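PDB 1PFF: methionine gamma-lyase, which belongs to the Cys/Met metabolism family of PLP-dependent enzymes, built around a large mixed seven-stranded sheet covered by helices. Local coordinates for residues 24-29 / 48-53; 30-35 / 174-179; 56-59 / 64-67; 87-92 / 100-105. All blocks are in the same frame, centred on the assembly; numbering follows the deposited sequence.

Interaction 1 (24-29 / 48-53); sequences GAIAAS and GCTHAL
Ile26, facing Thr50 and Leu53 across two neighbouring helices, illustrates how one branched side chain can bridge a wide helix pair. Its CB projects toward helix 48-60, and there the chain divides. The CG2 branch, anti to the backbone N, lies 3.9 Å from Leu53 CD2; the two side chains pass each other in opposite directions, so the contact is made alongside. The other branch runs through CG1, which stands beside the backbone N (chi1 -64°), and extends on to CD1. That terminal methyl ends 3.4 Å from Thr50 OG1, the isoleucine and threonine side chains crossing at about a right angle, and also lies against the hydroxyl oxygen of Tyr88 on strand 84-90, a residue that Thr50 touches as well. Ile26 thus touches one residue of helix 48-60 with each of its two methyls, the two partners lying about a turn apart.

Leu53 adds a looser touch with the same CD2, 4.5 Å from Ala27 CA. The segments run nearly parallel, 23° apart, with their axes 11.1 Å from each other at closest approach, a gap bridged mainly by side chains. Both helices rest on the same seven-stranded sheet, where Ile26 also reaches Val140. Asp175 of the second subunit packs on Leu53, which brings the pair up to the subunit interface. The closest contacts are between methyls, and between a methyl and one hydroxyl oxygen. Cohesion across this contact is therefore probably van der Waals and hydrophobic, with no directional bond between the segments.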
# COMPACT_ATOMS: atom_id res chain seq x y z
N GLY A 24 -13.77 -3.94 -17.23
CA GLY A 24 -14.45 -2.77 -16.70
C GLY A 24 -14.41 -1.58 -17.65
O GLY A 24 -15.41 -0.87 -17.78
N ALA A 25 -13.28 -1.38 -18.32
CA ALA A 25 -13.12 -0.31 -19.32
C ALA A 25 -14.03 -0.54 -20.52
O ALA A 25 -14.74 0.38 -20.96
CB ALA A 25 -11.66 -0.20 -19.77
N ILE A 26 -14.01 -1.77 -21.05
CA ILE A 26 -14.89 -2.15 -22.18
C ILE A 26 -16.35 -2.01 -21.77
O ILE A 26 -17.15 -1.40 -22.48
CB ILE A 26 -14.61 -3.61 -22.65
CG1 ILE A 26 -13.18 -3.73 -23.22
CG2 ILE A 26 -15.66 -4.04 -23.69
CD1 ILE A 26 -12.66 -5.16 -23.33
N ALA A 27 -16.70 -2.59 -20.63
CA ALA A 27 -18.08 -2.58 -20.15
C ALA A 27 -18.62 -1.18 -19.91
O ALA A 27 -19.73 -0.87 -20.35
CB ALA A 27 -18.21 -3.42 -18.87
N ALA A 28 -17.84 -0.33 -19.23
CA ALA A 28 -18.28 1.04 -18.92
C ALA A 28 -18.41 1.88 -20.18
O ALA A 28 -19.14 2.86 -20.19
CB ALA A 28 -17.34 1.73 -17.93
N SER A 29 -17.70 1.50 -21.24
CA SER A 29 -17.87 2.17 -22.52
C SER A 29 -19.14 1.67 -23.22
O SER A 29 -20.04 2.46 -23.52
CB SER A 29 -16.63 1.97 -23.39
OG SER A 29 -15.48 2.58 -22.81
N GLY A 48 -11.40 -13.80 -25.04
CA GLY A 48 -12.51 -14.60 -24.54
C GLY A 48 -13.63 -13.87 -23.82
O GLY A 48 -14.81 -14.04 -24.17
N CYS A 49 -13.28 -13.07 -22.81
CA CYS A 49 -14.27 -12.40 -21.97
C CYS A 49 -15.09 -11.36 -22.74
O CYS A 49 -16.29 -11.23 -22.50
CB CYS A 49 -13.62 -11.77 -20.75
SG CYS A 49 -12.97 -12.97 -19.57
N THR A 50 -14.43 -10.64 -23.65
CA THR A 50 -15.10 -9.65 -24.48
C THR A 50 -16.19 -10.31 -25.33
O THR A 50 -17.28 -9.76 -25.48
CB THR A 50 -14.09 -8.92 -25.38
OG1 THR A 50 -13.08 -8.32 -24.56
CG2 THR A 50 -14.73 -7.72 -26.07
N HIS A 51 -15.88 -11.49 -25.87
CA HIS A 51 -16.82 -12.22 -26.70
C HIS A 51 -18.07 -12.60 -25.91
O HIS A 51 -19.19 -12.45 -26.40
CB HIS A 51 -16.17 -13.46 -27.32
CG HIS A 51 -17.03 -14.14 -28.34
ND1 HIS A 51 -17.08 -13.73 -29.66
CD2 HIS A 51 -17.90 -15.18 -28.23
CE1 HIS A 51 -17.93 -14.50 -30.32
NE2 HIS A 51 -18.44 -15.39 -29.48
N ALA A 52 -17.87 -13.06 -24.67
CA ALA A 52 -18.98 -13.42 -23.79
C ALA A 52 -19.88 -12.21 -23.46
O ALA A 52 -21.11 -12.33 -23.47
CB ALA A 52 -18.46 -14.06 -22.51
N LEU A 53 -19.26 -11.06 -23.19
CA LEU A 53 -20.04 -9.85 -22.93
C LEU A 53 -20.95 -9.53 -24.12
O LEU A 53 -22.14 -9.24 -23.95
CB LEU A 53 -19.13 -8.66 -22.63
CG LEU A 53 -19.77 -7.27 -22.70
CD1 LEU A 53 -20.76 -7.04 -21.54
CD2 LEU A 53 -18.72 -6.18 -22.72

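Interaction 2 (30-35 / 174-179); sequences VWTFLK and KDITGA
A small, buried apolar contact joins Trp31, near the C-terminal end of helix 22-33, to Ile176 in the last turn of helix 162-177, beside the interface with the second subunit. Ile176 straddles two consecutive residues. Its CG2 presses against Trp31 CB at 3.6 Å and approaches the indole at an oblique angle, with Trp31 CG 3.9 Å away. Its CD1, at the end of the longer branch, reaches Thr32, lying 3.9 Å from OG1. The branches part at CB; chi1 (-65°) aims CG2 at Trp31 and sends CG1, and with it CD1, toward Thr32.

The polar ends are engaged elsewhere: Thr32 OG1 with Ala28 O of its own helix, Trp31 NE1 with Ile176 O of the second subunit. The same bond is made in the other direction, so Trp31 and Ile176 meet by side chain within a chain and by indole N-H to carbonyl between chains. Just beyond, Thr177 OG1 accepts from Ala179 N at 3.0 Å, an ST turn, while Gly178 takes positive phi as the helix ends. Helices packed on a mainly parallel seven-stranded sheet are characteristic of the large domain of the aminotransferase-like fold of PLP-dependent enzymes; here two of them meet next to the subunit interface.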
# COMPACT_ATOMS: atom_id res chain seq x y z
N VAL A 30 -19.24 0.36 -23.44
CA VAL A 30 -20.36 -0.18 -24.23
C VAL A 30 -21.74 -0.07 -23.57
O VAL A 30 -22.68 0.37 -24.23
CB VAL A 30 -20.10 -1.62 -24.79
CG1 VAL A 30 -18.82 -1.66 -25.62
CG2 VAL A 30 -20.10 -2.68 -23.69
N TRP A 31 -21.87 -0.45 -22.30
CA TRP A 31 -23.19 -0.37 -21.66
C TRP A 31 -23.68 1.08 -21.60
O TRP A 31 -24.88 1.34 -21.71
CB TRP A 31 -23.18 -0.94 -20.24
CG TRP A 31 -22.95 -2.43 -20.08
CD1 TRP A 31 -21.83 -3.03 -19.57
CD2 TRP A 31 -23.88 -3.49 -20.36
NE1 TRP A 31 -22.00 -4.40 -19.54
CE2 TRP A 31 -23.24 -4.71 -20.03
CE3 TRP A 31 -25.18 -3.53 -20.89
CZ2 TRP A 31 -23.86 -5.95 -20.19
CZ3 TRP A 31 -25.80 -4.78 -21.05
CH2 TRP A 31 -25.13 -5.97 -20.69
N THR A 32 -22.76 2.03 -21.42
CA THR A 32 -23.13 3.45 -21.33
C THR A 32 -23.82 3.98 -22.59
O THR A 32 -24.73 4.82 -22.51
CB THR A 32 -21.86 4.29 -21.04
OG1 THR A 32 -21.34 3.94 -19.75
CG2 THR A 32 -22.20 5.78 -20.90
N PHE A 33 -23.38 3.49 -23.74
CA PHE A 33 -23.79 4.06 -25.03
C PHE A 33 -24.73 3.18 -25.84
O PHE A 33 -25.02 3.46 -27.02
CB PHE A 33 -22.56 4.51 -25.83
CG PHE A 33 -21.79 5.63 -25.16
CD1 PHE A 33 -20.55 5.38 -24.57
CD2 PHE A 33 -22.34 6.90 -25.07
CE1 PHE A 33 -19.85 6.41 -23.91
CE2 PHE A 33 -21.64 7.93 -24.43
CZ PHE A 33 -20.40 7.68 -23.85
N LEU A 34 -25.23 2.14 -25.19
CA LEU A 34 -26.21 1.24 -25.79
C LEU A 34 -27.51 1.25 -24.99
O LEU A 34 -27.54 1.72 -23.86
CB LEU A 34 -25.66 -0.20 -25.85
CG LEU A 34 -24.51 -0.46 -26.84
CD1 LEU A 34 -23.95 -1.87 -26.67
CD2 LEU A 34 -24.89 -0.17 -28.32
N LYS A 35 -28.56 0.74 -25.62
CA LYS A 35 -29.84 0.48 -24.97
C LYS A 35 -30.52 -0.64 -25.73
O LYS A 35 -30.11 -0.98 -26.85
CB LYS A 35 -30.72 1.74 -24.94
CG LYS A 35 -31.01 2.35 -26.30
CD LYS A 35 -31.96 3.51 -26.18
CE LYS A 35 -31.80 4.48 -27.34
NZ LYS A 35 -31.78 3.82 -28.67
N LYS A 174 -19.93 4.70 -12.22
CA LYS A 174 -20.70 4.96 -11.00
C LYS A 174 -22.02 4.19 -10.90
O LYS A 174 -22.39 3.75 -9.80
CB LYS A 174 -20.97 6.46 -10.82
CG LYS A 174 -19.76 7.24 -10.33
CD LYS A 174 -20.14 8.67 -9.95
CE LYS A 174 -18.89 9.51 -9.67
NZ LYS A 174 -19.03 10.33 -8.43
N ASP A 175 -22.74 4.06 -12.01
CA ASP A 175 -24.04 3.39 -11.99
C ASP A 175 -24.00 1.95 -12.52
O ASP A 175 -24.51 1.04 -11.86
CB ASP A 175 -25.10 4.17 -12.79
CG ASP A 175 -25.38 5.55 -12.21
OD1 ASP A 175 -24.97 5.86 -11.07
OD2 ASP A 175 -26.01 6.42 -12.86
N ILE A 176 -23.40 1.75 -13.69
CA ILE A 176 -23.60 0.49 -14.41
C ILE A 176 -22.72 -0.66 -13.92
O ILE A 176 -23.22 -1.74 -13.60
CB ILE A 176 -23.45 0.69 -15.94
CG1 ILE A 176 -24.57 1.59 -16.47
CG2 ILE A 176 -23.50 -0.66 -16.66
CD1 ILE A 176 -24.24 2.30 -17.80
N THR A 177 -21.41 -0.43 -13.86
CA THR A 177 -20.45 -1.49 -13.56
C THR A 177 -19.93 -1.46 -12.12
O THR A 177 -19.56 -2.50 -11.58
CB THR A 177 -19.23 -1.40 -14.49
OG1 THR A 177 -18.56 -0.16 -14.27
CG2 THR A 177 -19.65 -1.37 -15.97
N GLY A 178 -19.85 -0.26 -11.54
CA GLY A 178 -19.13 -0.08 -10.29
C GLY A 178 -17.66 -0.46 -10.40
O GLY A 178 -17.04 -0.76 -9.39
N ALA A 179 -17.10 -0.46 -11.61
CA ALA A 179 -15.71 -0.89 -11.83
C ALA A 179 -14.71 0.24 -11.55
O ALA A 179 -14.00 0.71 -12.46
CB ALA A 179 -15.52 -1.47 -13.24

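Interaction 3 (56-59 / 64-67); sequences HQLR and EVDF. With EDO (1,2-ethanediol), chain O; EDO (1,2-ethanediol), chain C.
Arg59 reaches from helix 48-60 to the backbone of the strand that follows it, and a bound 1,2-ethanediol helps to link the two. NH2 of Arg59 donates to Val65 O at 2.9 Å in a fairly straight bond (161°). The carbonyl oxygen lies near the guanidinium plane, yet the donor stands 39° out of the carbonyl plane, away from a lone-pair direction. Beside this bond the diol's O2 takes hydrogens from both partners: Arg59 NE is 2.8 Å from it and Val65 N 3.0 Å. Arg59 and Val65 are thus joined directly and through the diol, which probably came from the crystallisation liquor.

The helix and strand are successive elements of a beta-alpha-beta unit, strand 39-43, helix 48-60 and strand 64-68, the last at the edge of the chain's seven-stranded sheet. With CG to NE extended, the arginine reaches from the helix to the strand and lies across Val65 at about a right angle. Phe67 CE1 sits over one face of the guanidinium, 3.9 Å from Arg59 NH2, with the two planes nearly perpendicular (86°). Within the strand, Val65 CG1 lies over one face of the Phe67 ring, toward its rim. The apolar side of the contact is made by Val65 CG2, beside the backbone N and 4.2 Å from Leu58 CB. Leu58 also packs on Trp31 of helix 22-33, and Phe67 stacks with His51 of helix 48-60.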
# COMPACT_ATOMS: atom_id res chain seq x y z
N HIS A 56 -23.39 -13.06 -25.22
CA HIS A 56 -24.42 -13.51 -24.29
C HIS A 56 -25.12 -12.34 -23.58
O HIS A 56 -26.35 -12.29 -23.55
CB HIS A 56 -23.86 -14.50 -23.27
CG HIS A 56 -23.14 -15.67 -23.88
ND1 HIS A 56 -23.77 -16.61 -24.67
CD2 HIS A 56 -21.84 -16.05 -23.81
CE1 HIS A 56 -22.89 -17.52 -25.06
NE2 HIS A 56 -21.71 -17.20 -24.56
N GLN A 57 -24.34 -11.41 -23.03
CA GLN A 57 -24.89 -10.38 -22.15
C GLN A 57 -25.63 -9.24 -22.86
O GLN A 57 -26.78 -8.93 -22.51
CB GLN A 57 -23.81 -9.84 -21.20
CG GLN A 57 -23.04 -10.93 -20.45
CD GLN A 57 -23.94 -11.80 -19.55
OE1 GLN A 57 -25.06 -11.42 -19.23
NE2 GLN A 57 -23.42 -12.96 -19.14
N LEU A 58 -25.00 -8.61 -23.84
CA LEU A 58 -25.67 -7.58 -24.61
C LEU A 58 -26.96 -8.12 -25.25
O LEU A 58 -28.02 -7.49 -25.16
CB LEU A 58 -24.72 -6.98 -25.67
CG LEU A 58 -23.52 -6.16 -25.18
CD1 LEU A 58 -22.78 -5.56 -26.36
CD2 LEU A 58 -23.93 -5.06 -24.20
N ARG A 59 -26.86 -9.30 -25.86
CA ARG A 59 -27.99 -9.92 -26.56
C ARG A 59 -29.20 -10.21 -25.67
O ARG A 59 -30.33 -10.09 -26.13
CB ARG A 59 -27.56 -11.20 -27.27
CG ARG A 59 -26.77 -10.98 -28.55
CD ARG A 59 -26.51 -12.26 -29.33
NE ARG A 59 -25.96 -11.99 -30.66
CZ ARG A 59 -25.13 -12.81 -31.30
NH1 ARG A 59 -24.74 -13.96 -30.75
NH2 ARG A 59 -24.69 -12.48 -32.50
N GLU A 64 -28.77 -6.05 -30.57
CA GLU A 64 -28.41 -6.91 -31.69
C GLU A 64 -26.91 -6.80 -31.89
O GLU A 64 -26.36 -5.69 -31.83
CB GLU A 64 -29.17 -6.51 -32.96
CG GLU A 64 -30.65 -6.24 -32.69
CD GLU A 64 -31.42 -5.75 -33.91
OE1 GLU A 64 -30.81 -5.18 -34.84
OE2 GLU A 64 -32.65 -5.93 -33.91
N VAL A 65 -26.25 -7.93 -32.11
CA VAL A 65 -24.79 -7.95 -32.27
C VAL A 65 -24.45 -8.77 -33.50
O VAL A 65 -24.93 -9.89 -33.67
CB VAL A 65 -24.09 -8.57 -31.02
CG1 VAL A 65 -22.56 -8.62 -31.21
CG2 VAL A 65 -24.45 -7.80 -29.76
N ASP A 66 -23.63 -8.21 -34.38
CA ASP A 66 -23.02 -9.00 -35.44
C ASP A 66 -21.54 -9.17 -35.14
O ASP A 66 -20.87 -8.19 -34.83
CB ASP A 66 -23.19 -8.28 -36.77
CG ASP A 66 -24.59 -8.44 -37.35
OD1 ASP A 66 -25.01 -9.58 -37.59
OD2 ASP A 66 -25.32 -7.47 -37.60
N PHE A 67 -21.03 -10.40 -35.23
CA PHE A 67 -19.58 -10.63 -35.23
C PHE A 67 -19.11 -10.82 -36.66
O PHE A 67 -19.58 -11.72 -37.36
CB PHE A 67 -19.19 -11.85 -34.40
CG PHE A 67 -19.54 -11.74 -32.94
CD1 PHE A 67 -20.70 -12.33 -32.45
CD2 PHE A 67 -18.70 -11.05 -32.06
CE1 PHE A 67 -21.03 -12.24 -31.09
CE2 PHE A 67 -19.02 -10.95 -30.70
CZ PHE A 67 -20.19 -11.55 -30.22
C1 EDO O . -28.81 -11.23 -34.16
O1 EDO O . -28.05 -10.48 -35.10
C2 EDO O . -29.02 -10.43 -32.87
O2 EDO O . -27.87 -10.49 -32.06
C1 EDO C . -35.93 -2.29 -33.18
O1 EDO C . -34.59 -1.86 -33.00
C2 EDO C . -35.97 -3.62 -33.93
O2 EDO C . -34.85 -3.73 -34.80

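Interaction 4 (87-92 / 100-105); sequences VYFETP and IDIEDA
Phe89 forms the apolar centre, its ring touched by three side chains from 100-105. Over one face lies Ile100 CG2, a CH-pi contact with the methyl carbon 4.0 Å from the ring centroid and displaced toward the rim. At the ring's edge Ile102 CG1 lies 4.0 Å from Phe89 CE1, while Ala105 CB approaches CE2 obliquely at 3.6 Å. Chi1 of 61°, with CG between the backbone N and the carbonyl carbon, directs the ring toward them.

Strand 84-90 and helix 102-109 are the first two elements of a beta-alpha-beta unit completed by strand 116-120, and the contact packs the first turn of the helix, and the residues leading into it, against the C-terminal end of the strand. Moving outward, Thr91 CG2 meets Ile102 CG1 at 3.8 Å, and Ile100 CD1 lies 3.5 Å from Glu90 O. Here the contact turns polar: Thr91 OG1, anti to the backbone N, accepts from Ile100 N at 3.0 Å, nearly straight at 167°. At the far edge Asp101 is the N-cap of the helix; its OD2 takes the hydrogen of Asp104 N at 3.0 Å from above the carboxylate plane, and its OD1 has a salt bridge to Lys239.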
# COMPACT_ATOMS: atom_id res chain seq x y z
N VAL A 87 -19.09 0.39 -33.32
CA VAL A 87 -18.18 -0.53 -34.03
C VAL A 87 -17.00 -0.80 -33.10
O VAL A 87 -16.33 0.14 -32.66
CB VAL A 87 -17.71 0.09 -35.37
CG1 VAL A 87 -16.56 -0.71 -36.01
CG2 VAL A 87 -18.89 0.22 -36.35
N TYR A 88 -16.76 -2.07 -32.78
CA TYR A 88 -15.74 -2.45 -31.80
C TYR A 88 -14.74 -3.48 -32.34
O TYR A 88 -15.14 -4.46 -32.96
CB TYR A 88 -16.40 -3.03 -30.53
CG TYR A 88 -15.39 -3.40 -29.45
CD1 TYR A 88 -14.70 -4.61 -29.49
CD2 TYR A 88 -15.12 -2.52 -28.40
CE1 TYR A 88 -13.77 -4.94 -28.52
CE2 TYR A 88 -14.19 -2.84 -27.41
CZ TYR A 88 -13.52 -4.05 -27.49
OH TYR A 88 -12.60 -4.38 -26.52
N PHE A 89 -13.45 -3.24 -32.10
CA PHE A 89 -12.41 -4.22 -32.42
C PHE A 89 -11.10 -4.01 -31.64
O PHE A 89 -10.88 -2.97 -31.01
CB PHE A 89 -12.11 -4.27 -33.93
CG PHE A 89 -11.61 -2.96 -34.52
CD1 PHE A 89 -10.25 -2.76 -34.74
CD2 PHE A 89 -12.51 -1.94 -34.88
CE1 PHE A 89 -9.78 -1.56 -35.29
CE2 PHE A 89 -12.05 -0.74 -35.43
CZ PHE A 89 -10.68 -0.55 -35.63
N GLU A 90 -10.25 -5.03 -31.68
CA GLU A 90 -8.88 -4.95 -31.18
C GLU A 90 -7.95 -5.16 -32.36
O GLU A 90 -8.26 -5.95 -33.26
CB GLU A 90 -8.61 -6.05 -30.16
CG GLU A 90 -9.84 -6.59 -29.45
CD GLU A 90 -9.55 -7.88 -28.67
OE1 GLU A 90 -8.38 -8.35 -28.67
OE2 GLU A 90 -10.51 -8.41 -28.06
N THR A 91 -6.82 -4.47 -32.35
CA THR A 91 -5.74 -4.78 -33.29
C THR A 91 -4.37 -4.47 -32.66
O THR A 91 -4.24 -3.48 -31.93
CB THR A 91 -5.96 -4.04 -34.65
OG1 THR A 91 -4.91 -4.38 -35.57
CG2 THR A 91 -5.85 -2.51 -34.49
N PRO A 92 -3.39 -5.35 -32.86
CA PRO A 92 -3.58 -6.65 -33.53
C PRO A 92 -4.48 -7.55 -32.69
O PRO A 92 -4.51 -7.41 -31.46
CB PRO A 92 -2.16 -7.23 -33.58
CG PRO A 92 -1.25 -6.07 -33.30
CD PRO A 92 -2.00 -5.15 -32.41
N ILE A 100 -6.21 -5.09 -38.20
CA ILE A 100 -7.33 -4.34 -38.76
C ILE A 100 -6.90 -2.91 -39.05
O ILE A 100 -6.31 -2.24 -38.18
CB ILE A 100 -8.56 -4.39 -37.81
CG1 ILE A 100 -9.02 -5.84 -37.63
CG2 ILE A 100 -9.70 -3.50 -38.34
CD1 ILE A 100 -9.85 -6.10 -36.34
N ASP A 101 -7.18 -2.44 -40.27
CA ASP A 101 -6.87 -1.08 -40.67
C ASP A 101 -7.77 -0.09 -39.92
O ASP A 101 -8.96 0.05 -40.23
CB ASP A 101 -7.03 -0.94 -42.19
CG ASP A 101 -6.49 0.36 -42.72
OD1 ASP A 101 -5.99 0.36 -43.86
OD2 ASP A 101 -6.54 1.44 -42.09
N ILE A 102 -7.20 0.59 -38.92
CA ILE A 102 -7.97 1.48 -38.05
C ILE A 102 -8.58 2.64 -38.84
O ILE A 102 -9.79 2.89 -38.75
CB ILE A 102 -7.10 2.02 -36.87
CG1 ILE A 102 -6.62 0.88 -35.96
CG2 ILE A 102 -7.85 3.08 -36.08
CD1 ILE A 102 -5.50 1.29 -34.98
N GLU A 103 -7.75 3.35 -39.60
CA GLU A 103 -8.22 4.48 -40.40
C GLU A 103 -9.36 4.06 -41.34
O GLU A 103 -10.37 4.76 -41.47
CB GLU A 103 -7.05 5.11 -41.17
CG GLU A 103 -7.43 6.32 -42.01
CD GLU A 103 -6.26 7.26 -42.29
OE1 GLU A 103 -5.09 6.87 -42.07
OE2 GLU A 103 -6.51 8.40 -42.72
N ASP A 104 -9.20 2.90 -41.98
CA ASP A 104 -10.22 2.40 -42.91
C ASP A 104 -11.49 1.95 -42.20
O ASP A 104 -12.60 2.15 -42.72
CB ASP A 104 -9.68 1.27 -43.79
CG ASP A 104 -10.68 0.83 -44.83
OD1 ASP A 104 -10.93 1.61 -45.77
OD2 ASP A 104 -11.31 -0.25 -44.77
N ALA A 105 -11.33 1.33 -41.03
CA ALA A 105 -12.48 0.95 -40.21
C ALA A 105 -13.31 2.18 -39.84
O ALA A 105 -14.53 2.16 -39.94
CB ALA A 105 -12.04 0.18 -38.95

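How the interactions relate
From the N terminus, helix 22-33 enters first, supplying one side of both interaction 1 and interaction 2. Interaction 1 closes a short loop by bringing helix 48-60 alongside. Interaction 2 closes a far longer one at 174-179, crossing interaction 1 and enclosing interactions 3 and 4. These two follow interaction 1 in series: interaction 3 shuts the turn between helix 48-60 and strand 64-68, and interaction 4 shuts the loop between strand 84-90 and helix 102-109. In space, interaction 2 touches interactions 1 and 3, and interaction 4 touches interaction 1. Interactions 3 and 4, with centres about 19 Å apart, do not touch but both reach the seven-stranded sheet.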